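Hypothetical protein Atu2648 (Agrobacterium tumefaciens str. C58, PDB 1ZCE) is of unknown function but adopts the EVE fold, akin to ASCH and PUA domains, which makes RNA or modified-nucleotide binding plausible. Local coordinates at residues C92-V98 with V133-L139; W14-Q19 with F51-S55. One frame throughout, in Å; residues are numbered along the deposited sequence.

Interaction 1 of 2, residues C92-V98 with V133-L139; sequences CDMPQPV and VCRMGGL
Met136 O, near the end of helix 127-136, is joined to Gln96 OE1 by a water that donates to both, 2.9 Å from each oxygen. A second water lies near Met136 O and Gln96 O but cannot serve all the acceptors in its reach. Here a Schellman motif ends the helix of this PUA-related fold: Leu139 N returns to Cys134 O and Gly138 N to Arg135 O, with Gly138 at the positive phi (90°) that glycine adopts easily. The turn leaves Gly137 O facing the corner at Pro95 and Gln96, where strand 84-99 is broken. Gln96 N reaches Gly137 O at 2.9 Å and 164°. Pro95, with no N-H, packs its ring against the same oxygen and lays its CD 3.5 Å from Leu139 CG, the two side chains crossing at about a right angle. Gly137 lacks a side chain, and selenomethionine Met94 uses that room: its chain, bent at chi2 and chi3, puts Met94 SE 3.6 Å from Gly137 CA. Leu139 CD1 also meets this selenium. Beyond the corner, branched Val98 divides its methyls. Val98 CG1, opposite the backbone N (chi1 -175°), meets Met136 CE, while Val98 CG2 rests 3.6 Å from Gly137 CA.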
ATOM      1  N   CYS A  92      -7.464   1.492  -9.025  1.00  6.54           N
ATOM      2  CA  CYS A  92      -7.210   2.336 -10.187  1.00  7.98           C
ATOM      3  C   CYS A  92      -5.745   2.749 -10.246  1.00  7.29           C
ATOM      4  O   CYS A  92      -5.031   2.686  -9.248  1.00  7.01           O
ATOM      5  CB  CYS A  92      -8.091   3.589 -10.141  1.00  8.72           C
ATOM      6  SG  CYS A  92      -7.729   4.716  -8.766  1.00 10.13           S
ATOM      7  N   ASP A  93      -5.295   3.161 -11.424  1.00  8.59           N
ATOM      8  CA  ASP A  93      -3.918   3.600 -11.580  1.00  9.04           C
ATOM      9  C   ASP A  93      -3.816   5.011 -11.035  1.00  8.19           C
ATOM     10  O   ASP A  93      -4.824   5.695 -10.852  1.00  8.16           O
ATOM     11  CB  ASP A  93      -3.522   3.641 -13.060  1.00 12.33           C
ATOM     12  CG  ASP A  93      -3.787   2.338 -13.776  1.00 16.86           C
ATOM     13  OD1 ASP A  93      -3.278   1.296 -13.320  1.00 18.69           O
ATOM     14  OD2 ASP A  93      -4.499   2.360 -14.801  1.00 22.15           O
HETATM   15  N   MSE A  94      -2.597   5.436 -10.740  1.00  8.10           N
HETATM   16  CA  MSE A  94      -2.382   6.803 -10.303  1.00  7.72           C
HETATM   17  C   MSE A  94      -2.100   7.455 -11.655  1.00  8.15           C
HETATM   18  O   MSE A  94      -1.114   7.119 -12.307  1.00  8.90           O
HETATM   19  CB  MSE A  94      -1.153   6.906  -9.402  1.00  7.62           C
HETATM   20  CG  MSE A  94      -0.889   8.318  -8.887  1.00  9.21           C
HETATM   21 SE   MSE A  94      -2.324   8.999  -7.790  1.00 13.83          SE
HETATM   22  CE  MSE A  94      -1.819   8.151  -6.136  1.00 10.41           C
ATOM     23  N   PRO A  95      -2.979   8.366 -12.111  1.00  8.94           N
ATOM     24  CA  PRO A  95      -2.814   9.051 -13.400  1.00 10.37           C
ATOM     25  C   PRO A  95      -1.373   9.449 -13.705  1.00 10.61           C
ATOM     26  O   PRO A  95      -0.840   9.123 -14.768  1.00 12.71           O
ATOM     27  CB  PRO A  95      -3.744  10.246 -13.263  1.00 11.19           C
ATOM     28  CG  PRO A  95      -4.885   9.657 -12.495  1.00 11.27           C
ATOM     29  CD  PRO A  95      -4.180   8.860 -11.412  1.00 10.19           C
ATOM     30  N   GLN A  96      -0.753  10.167 -12.775  1.00  9.87           N
ATOM     31  CA  GLN A  96       0.634  10.582 -12.918  1.00  9.53           C
ATOM     32  C   GLN A  96       1.373  10.063 -11.691  1.00  9.08           C
ATOM     33  O   GLN A  96       1.351  10.689 -10.631  1.00  9.71           O
ATOM     34  CB  GLN A  96       0.751  12.111 -12.993  1.00 10.96           C
ATOM     35  CG  GLN A  96       0.168  12.734 -14.255  1.00 12.80           C
ATOM     36  CD  GLN A  96      -1.342  12.836 -14.221  1.00 14.04           C
ATOM     37  OE1 GLN A  96      -1.912  13.452 -13.321  1.00 16.64           O
ATOM     38  NE2 GLN A  96      -1.999  12.237 -15.208  1.00 17.92           N
ATOM     39  N   PRO A  97       2.021   8.894 -11.814  1.00  8.72           N
ATOM     40  CA  PRO A  97       2.762   8.294 -10.702  1.00  8.67           C
ATOM     41  C   PRO A  97       3.593   9.325  -9.939  1.00  8.80           C
ATOM     42  O   PRO A  97       4.293  10.139 -10.538  1.00  9.69           O
ATOM     43  CB  PRO A  97       3.604   7.228 -11.395  1.00  8.25           C
ATOM     44  CG  PRO A  97       2.667   6.750 -12.468  1.00  9.16           C
ATOM     45  CD  PRO A  97       2.132   8.062 -13.025  1.00  8.86           C
ATOM     46  N   VAL A  98       3.505   9.277  -8.614  1.00  7.60           N
ATOM     47  CA  VAL A  98       4.203  10.221  -7.746  1.00  7.19           C
ATOM     48  C   VAL A  98       5.543   9.681  -7.257  1.00  7.06           C
ATOM     49  O   VAL A  98       5.600   8.695  -6.520  1.00  7.52           O
ATOM     50  CB  VAL A  98       3.316  10.578  -6.533  1.00  6.36           C
ATOM     51  CG1 VAL A  98       3.981  11.648  -5.694  1.00  8.25           C
ATOM     52  CG2 VAL A  98       1.944  11.037  -7.012  1.00  8.09           C
ATOM     53  N   VAL A 133      -1.043  13.186  -1.833  1.00  4.60           N
ATOM     54  CA  VAL A 133      -0.340  12.364  -2.812  1.00  4.34           C
ATOM     55  C   VAL A 133      -1.272  12.114  -3.999  1.00  4.19           C
ATOM     56  O   VAL A 133      -0.839  12.159  -5.150  1.00  4.92           O
ATOM     57  CB  VAL A 133       0.129  11.020  -2.189  1.00  3.98           C
ATOM     58  CG1 VAL A 133       0.641  10.072  -3.268  1.00  5.64           C
ATOM     59  CG2 VAL A 133       1.246  11.290  -1.182  1.00  6.29           C
ATOM     60  N   CYS A 134      -2.549  11.862  -3.726  1.00  3.61           N
ATOM     61  CA  CYS A 134      -3.503  11.644  -4.809  1.00  5.02           C
ATOM     62  C   CYS A 134      -3.597  12.876  -5.711  1.00  5.68           C
ATOM     63  O   CYS A 134      -3.593  12.746  -6.939  1.00  5.80           O
ATOM     64  CB  CYS A 134      -4.884  11.283  -4.256  1.00  5.12           C
ATOM     65  SG  CYS A 134      -5.020   9.557  -3.719  1.00  6.19           S
ATOM     66  N   ARG A 135      -3.681  14.064  -5.113  1.00  6.10           N
ATOM     67  CA  ARG A 135      -3.745  15.298  -5.901  1.00  7.83           C
ATOM     68  C   ARG A 135      -2.497  15.429  -6.770  1.00  7.03           C
ATOM     69  O   ARG A 135      -2.580  15.761  -7.953  1.00  8.71           O
ATOM     70  CB  ARG A 135      -3.849  16.531  -4.997  1.00 11.81           C
ATOM     71  CG  ARG A 135      -5.255  16.901  -4.559  1.00 14.98           C
ATOM     72  CD  ARG A 135      -5.239  18.257  -3.865  1.00 15.60           C
ATOM     73  NE  ARG A 135      -4.519  18.210  -2.598  1.00 16.44           N
ATOM     74  CZ  ARG A 135      -5.064  17.824  -1.450  1.00 13.67           C
ATOM     75  NH1 ARG A 135      -4.337  17.805  -0.346  1.00 14.86           N
ATOM     76  NH2 ARG A 135      -6.344  17.477  -1.402  1.00 14.50           N
HETATM   77  N   MSE A 136      -1.338  15.181  -6.172  1.00  6.30           N
HETATM   78  CA  MSE A 136      -0.079  15.259  -6.898  1.00  6.63           C
HETATM   79  C   MSE A 136      -0.115  14.280  -8.061  1.00  7.25           C
HETATM   80  O   MSE A 136       0.459  14.538  -9.117  1.00  8.77           O
HETATM   81  CB  MSE A 136       1.088  14.900  -5.980  1.00  6.81           C
HETATM   82  CG  MSE A 136       1.326  15.879  -4.844  1.00  7.97           C
HETATM   83 SE   MSE A 136       2.572  15.152  -3.567  1.00 13.24          SE
HETATM   84  CE  MSE A 136       4.192  15.338  -4.596  1.00 10.29           C
ATOM     85  N   GLY A 137      -0.800  13.159  -7.851  1.00  6.41           N
ATOM     86  CA  GLY A 137      -0.897  12.131  -8.870  1.00  8.07           C
ATOM     87  C   GLY A 137      -2.052  12.274  -9.841  1.00  8.22           C
ATOM     88  O   GLY A 137      -2.292  11.374 -10.646  1.00  9.21           O
ATOM     89  N   GLY A 138      -2.776  13.388  -9.763  1.00  8.97           N
ATOM     90  CA  GLY A 138      -3.882  13.615 -10.678  1.00  9.89           C
ATOM     91  C   GLY A 138      -5.253  13.115 -10.255  1.00 10.06           C
ATOM     92  O   GLY A 138      -6.159  13.025 -11.086  1.00 11.02           O
ATOM     93  N   LEU A 139      -5.419  12.789  -8.976  1.00  9.84           N
ATOM     94  CA  LEU A 139      -6.706  12.307  -8.478  1.00  9.10           C
ATOM     95  C   LEU A 139      -7.341  13.267  -7.477  1.00  9.98           C
ATOM     96  O   LEU A 139      -6.992  13.266  -6.294  1.00  9.90           O
ATOM     97  CB  LEU A 139      -6.551  10.934  -7.824  1.00 10.35           C
ATOM     98  CG  LEU A 139      -6.349   9.739  -8.755  1.00 11.30           C
ATOM     99  CD1 LEU A 139      -6.236   8.472  -7.924  1.00 11.46           C
ATOM    100  CD2 LEU A 139      -7.523   9.630  -9.727  1.00 12.68           C
TER
HETATM  101  O   HOH W   1       2.971  13.106 -10.094  1.00 14.58           O
HETATM  102  O   HOH W   2      -0.589  15.356 -11.653  1.00 17.50           O

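Interaction 2 of 2, residues W14-Q19 with F51-S55; sequences WSWEMQ and FFYHS
The loop residues Trp14 and Ser15 and the first turn of helix 16-22 lie beside strand 49-54, with CA atoms of Trp16 and Phe52 7.1 Å apart, leaving side chains to fill the space between. Phe52 points toward the helix start, and the ring of His54 arrives at it with NE2. Ser15 is the N-cap: its OG accepts from Met18 N, while Gln19 N bonds to Ser15 O. Trp16 N, in the first turn, lacks a helical acceptor and finds His54 NE2 at 3.0 Å, close to the imidazole plane. In this PUA-related fold an aromatic cluster of Trp14, Trp16 and Phe52 packs the helix start against strand 49-54. With CG swung opposite its own N (chi1 -170°), Phe52 reaches both indoles, one over its face and the other at its edge. Trp16 CE3 sits over the phenyl, offset toward the rim and 3.6 Å from Phe52 CG, with the ring planes 51° apart. Trp14 meets Phe52 rim to rim, CD1 to CZ 3.8 Å. Gln19 suits both neighbours: its methylenes pack on Phe52 CE2, and its OE1 accepts from Trp14 NE1 at 2.8 Å, the nearly straight bond (172°) lying in the indole plane but well above the plane of the Gln19 amide carbonyl.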
ATOM      1  N   TRP A  14       7.014  -8.257  -7.874  1.00  9.32           N
ATOM      2  CA  TRP A  14       5.576  -8.093  -8.027  1.00  8.57           C
ATOM      3  C   TRP A  14       5.279  -6.655  -8.433  1.00  8.58           C
ATOM      4  O   TRP A  14       5.313  -5.738  -7.608  1.00  8.46           O
ATOM      5  CB  TRP A  14       4.874  -8.436  -6.712  1.00  7.29           C
ATOM      6  CG  TRP A  14       3.391  -8.485  -6.848  1.00  6.48           C
ATOM      7  CD1 TRP A  14       2.490  -7.590  -6.349  1.00  7.26           C
ATOM      8  CD2 TRP A  14       2.629  -9.472  -7.555  1.00  6.93           C
ATOM      9  NE1 TRP A  14       1.215  -7.956  -6.701  1.00  6.22           N
ATOM     10  CE2 TRP A  14       1.270  -9.109  -7.442  1.00  7.02           C
ATOM     11  CE3 TRP A  14       2.965 -10.627  -8.275  1.00  8.79           C
ATOM     12  CZ2 TRP A  14       0.241  -9.864  -8.024  1.00  6.70           C
ATOM     13  CZ3 TRP A  14       1.945 -11.377  -8.852  1.00  8.25           C
ATOM     14  CH2 TRP A  14       0.599 -10.991  -8.722  1.00  8.46           C
ATOM     15  N   SER A  15       4.985  -6.467  -9.714  1.00  8.18           N
ATOM     16  CA  SER A  15       4.716  -5.140 -10.248  1.00  8.34           C
ATOM     17  C   SER A  15       3.244  -4.768 -10.228  1.00  7.48           C
ATOM     18  O   SER A  15       2.364  -5.618 -10.069  1.00  7.05           O
ATOM     19  CB  SER A  15       5.209  -5.047 -11.689  1.00  9.47           C
ATOM     20  OG  SER A  15       4.397  -5.855 -12.522  1.00 10.79           O
ATOM     21  N   TRP A  16       2.996  -3.478 -10.415  1.00  6.60           N
ATOM     22  CA  TRP A  16       1.650  -2.942 -10.459  1.00  7.28           C
ATOM     23  C   TRP A  16       0.875  -3.622 -11.591  1.00  7.13           C
ATOM     24  O   TRP A  16      -0.308  -3.923 -11.449  1.00  7.55           O
ATOM     25  CB  TRP A  16       1.719  -1.428 -10.676  1.00  5.91           C
ATOM     26  CG  TRP A  16       0.403  -0.767 -10.906  1.00  6.47           C
ATOM     27  CD1 TRP A  16       0.072   0.028 -11.962  1.00  7.09           C
ATOM     28  CD2 TRP A  16      -0.757  -0.826 -10.068  1.00  6.13           C
ATOM     29  NE1 TRP A  16      -1.220   0.468 -11.840  1.00  7.27           N
ATOM     30  CE2 TRP A  16      -1.755  -0.041 -10.684  1.00  5.91           C
ATOM     31  CE3 TRP A  16      -1.052  -1.468  -8.856  1.00  7.04           C
ATOM     32  CZ2 TRP A  16      -3.029   0.125 -10.135  1.00  7.50           C
ATOM     33  CZ3 TRP A  16      -2.323  -1.303  -8.307  1.00  6.86           C
ATOM     34  CH2 TRP A  16      -3.294  -0.513  -8.949  1.00  6.57           C
ATOM     35  N   GLU A  17       1.543  -3.872 -12.714  1.00  8.64           N
ATOM     36  CA  GLU A  17       0.885  -4.528 -13.838  1.00  9.23           C
ATOM     37  C   GLU A  17       0.412  -5.919 -13.422  1.00  9.00           C
ATOM     38  O   GLU A  17      -0.696  -6.329 -13.757  1.00  8.33           O
ATOM     39  CB  GLU A  17       1.837  -4.626 -15.032  1.00 11.99           C
ATOM     40  CG  GLU A  17       2.158  -3.287 -15.684  1.00 17.47           C
ATOM     41  CD  GLU A  17       0.976  -2.691 -16.429  1.00 19.67           C
ATOM     42  OE1 GLU A  17       1.091  -1.540 -16.905  1.00 22.94           O
ATOM     43  OE2 GLU A  17      -0.066  -3.370 -16.546  1.00 22.50           O
HETATM   44  N   MSE A  18       1.251  -6.641 -12.683  1.00  7.96           N
HETATM   45  CA  MSE A  18       0.884  -7.975 -12.224  1.00  8.37           C
HETATM   46  C   MSE A  18      -0.279  -7.882 -11.238  1.00  6.94           C
HETATM   47  O   MSE A  18      -1.176  -8.728 -11.238  1.00  7.71           O
HETATM   48  CB  MSE A  18       2.079  -8.657 -11.562  1.00 10.10           C
HETATM   49  CG  MSE A  18       3.231  -8.933 -12.520  1.00 11.49           C
HETATM   50 SE   MSE A  18       4.807  -9.584 -11.615  1.00 20.50          SE
HETATM   51  CE  MSE A  18       4.560 -11.472 -11.893  1.00 19.18           C
ATOM     52  N   GLN A  19      -0.257  -6.850 -10.400  1.00  6.31           N
ATOM     53  CA  GLN A  19      -1.319  -6.647  -9.427  1.00  6.30           C
ATOM     54  C   GLN A  19      -2.645  -6.432 -10.161  1.00  5.96           C
ATOM     55  O   GLN A  19      -3.649  -7.060  -9.832  1.00  6.56           O
ATOM     56  CB  GLN A  19      -0.993  -5.444  -8.533  1.00  5.56           C
ATOM     57  CG  GLN A  19      -2.024  -5.183  -7.448  1.00  6.30           C
ATOM     58  CD  GLN A  19      -2.162  -6.348  -6.485  1.00  6.56           C
ATOM     59  OE1 GLN A  19      -1.189  -6.765  -5.859  1.00  5.51           O
ATOM     60  NE2 GLN A  19      -3.374  -6.880  -6.364  1.00  8.94           N
ATOM     61  N   PHE A  51      -1.856   2.933  -1.114  1.00  3.98           N
ATOM     62  CA  PHE A  51      -0.976   3.149  -2.252  1.00  3.58           C
ATOM     63  C   PHE A  51      -0.135   1.930  -2.560  1.00  2.69           C
ATOM     64  O   PHE A  51       0.324   1.232  -1.655  1.00  4.11           O
ATOM     65  CB  PHE A  51      -0.023   4.318  -1.993  1.00  4.01           C
ATOM     66  CG  PHE A  51      -0.699   5.651  -1.880  1.00  3.03           C
ATOM     67  CD1 PHE A  51      -1.646   6.051  -2.818  1.00  4.40           C
ATOM     68  CD2 PHE A  51      -0.356   6.529  -0.862  1.00  3.71           C
ATOM     69  CE1 PHE A  51      -2.239   7.309  -2.746  1.00  4.04           C
ATOM     70  CE2 PHE A  51      -0.941   7.787  -0.781  1.00  3.94           C
ATOM     71  CZ  PHE A  51      -1.886   8.179  -1.726  1.00  4.48           C
ATOM     72  N   PHE A  52       0.039   1.665  -3.848  1.00  4.37           N
ATOM     73  CA  PHE A  52       0.890   0.576  -4.300  1.00  4.36           C
ATOM     74  C   PHE A  52       2.138   1.359  -4.724  1.00  3.99           C
ATOM     75  O   PHE A  52       2.096   2.166  -5.659  1.00  4.95           O
ATOM     76  CB  PHE A  52       0.250  -0.158  -5.481  1.00  4.54           C
ATOM     77  CG  PHE A  52       0.950  -1.438  -5.869  1.00  3.85           C
ATOM     78  CD1 PHE A  52       2.089  -1.417  -6.672  1.00  5.47           C
ATOM     79  CD2 PHE A  52       0.457  -2.673  -5.446  1.00  4.15           C
ATOM     80  CE1 PHE A  52       2.719  -2.607  -7.058  1.00  5.71           C
ATOM     81  CE2 PHE A  52       1.082  -3.870  -5.826  1.00  6.20           C
ATOM     82  CZ  PHE A  52       2.212  -3.837  -6.630  1.00  5.22           C
ATOM     83  N   TYR A  53       3.230   1.131  -4.004  1.00  3.76           N
ATOM     84  CA  TYR A  53       4.486   1.833  -4.224  1.00  4.44           C
ATOM     85  C   TYR A  53       5.587   0.904  -4.681  1.00  4.49           C
ATOM     86  O   TYR A  53       5.849  -0.114  -4.037  1.00  4.66           O
ATOM     87  CB  TYR A  53       4.899   2.527  -2.919  1.00  4.56           C
ATOM     88  CG  TYR A  53       6.256   3.190  -2.939  1.00  5.39           C
ATOM     89  CD1 TYR A  53       7.397   2.515  -2.500  1.00  5.93           C
ATOM     90  CD2 TYR A  53       6.400   4.503  -3.380  1.00  5.24           C
ATOM     91  CE1 TYR A  53       8.649   3.135  -2.500  1.00  5.96           C
ATOM     92  CE2 TYR A  53       7.643   5.128  -3.384  1.00  6.94           C
ATOM     93  CZ  TYR A  53       8.760   4.440  -2.944  1.00  5.52           C
ATOM     94  OH  TYR A  53       9.981   5.071  -2.960  1.00  7.59           O
ATOM     95  N   HIS A  54       6.219   1.242  -5.800  1.00  4.41           N
ATOM     96  CA  HIS A  54       7.315   0.430  -6.310  1.00  4.97           C
ATOM     97  C   HIS A  54       8.583   0.775  -5.538  1.00  5.28           C
ATOM     98  O   HIS A  54       9.074   1.904  -5.592  1.00  5.38           O
ATOM     99  CB  HIS A  54       7.518   0.675  -7.806  1.00  5.72           C
ATOM    100  CG  HIS A  54       6.593  -0.115  -8.678  1.00  5.71           C
ATOM    101  ND1 HIS A  54       6.431   0.150 -10.021  1.00  7.77           N
ATOM    102  CD2 HIS A  54       5.799  -1.180  -8.409  1.00  6.68           C
ATOM    103  CE1 HIS A  54       5.579  -0.716 -10.540  1.00  8.15           C
ATOM    104  NE2 HIS A  54       5.181  -1.534  -9.583  1.00  8.04           N
ATOM    105  N   SER A  55       9.099  -0.209  -4.811  1.00  6.26           N
ATOM    106  CA  SER A  55      10.297  -0.030  -4.005  1.00  5.72           C
ATOM    107  C   SER A  55      11.498  -0.704  -4.658  1.00  5.59           C
ATOM    108  O   SER A  55      11.344  -1.592  -5.500  1.00  5.80           O
ATOM    109  CB  SER A  55      10.070  -0.592  -2.602  1.00  6.84           C
ATOM    110  OG  SER A  55       9.694  -1.951  -2.673  1.00  8.64           O
TER

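How the interactions relate
Interactions 1 and 2 have centres about 14 Å apart and meet through the sheet they share. Strand 49-54 serves both: Phe52 and the ring of His54 meet the 14-19 segment, whereas Phe51 packs on interaction 1, where Phe51 CE1 lies 3.5 Å from Met94 CE and Phe51 CZ 3.5 Å from Val133 CB. A second link is polar. Trp16 NE1 lies 2.7 Å from Asp93 OD1, a probable hydrogen bond that ties the helix of interaction 2 to strand 84-99; Lys20 forms a salt bridge with the same carboxylate. Trp16 CZ2 also packs against Cys92 O at 3.4 Å, so the indole touches both contacts.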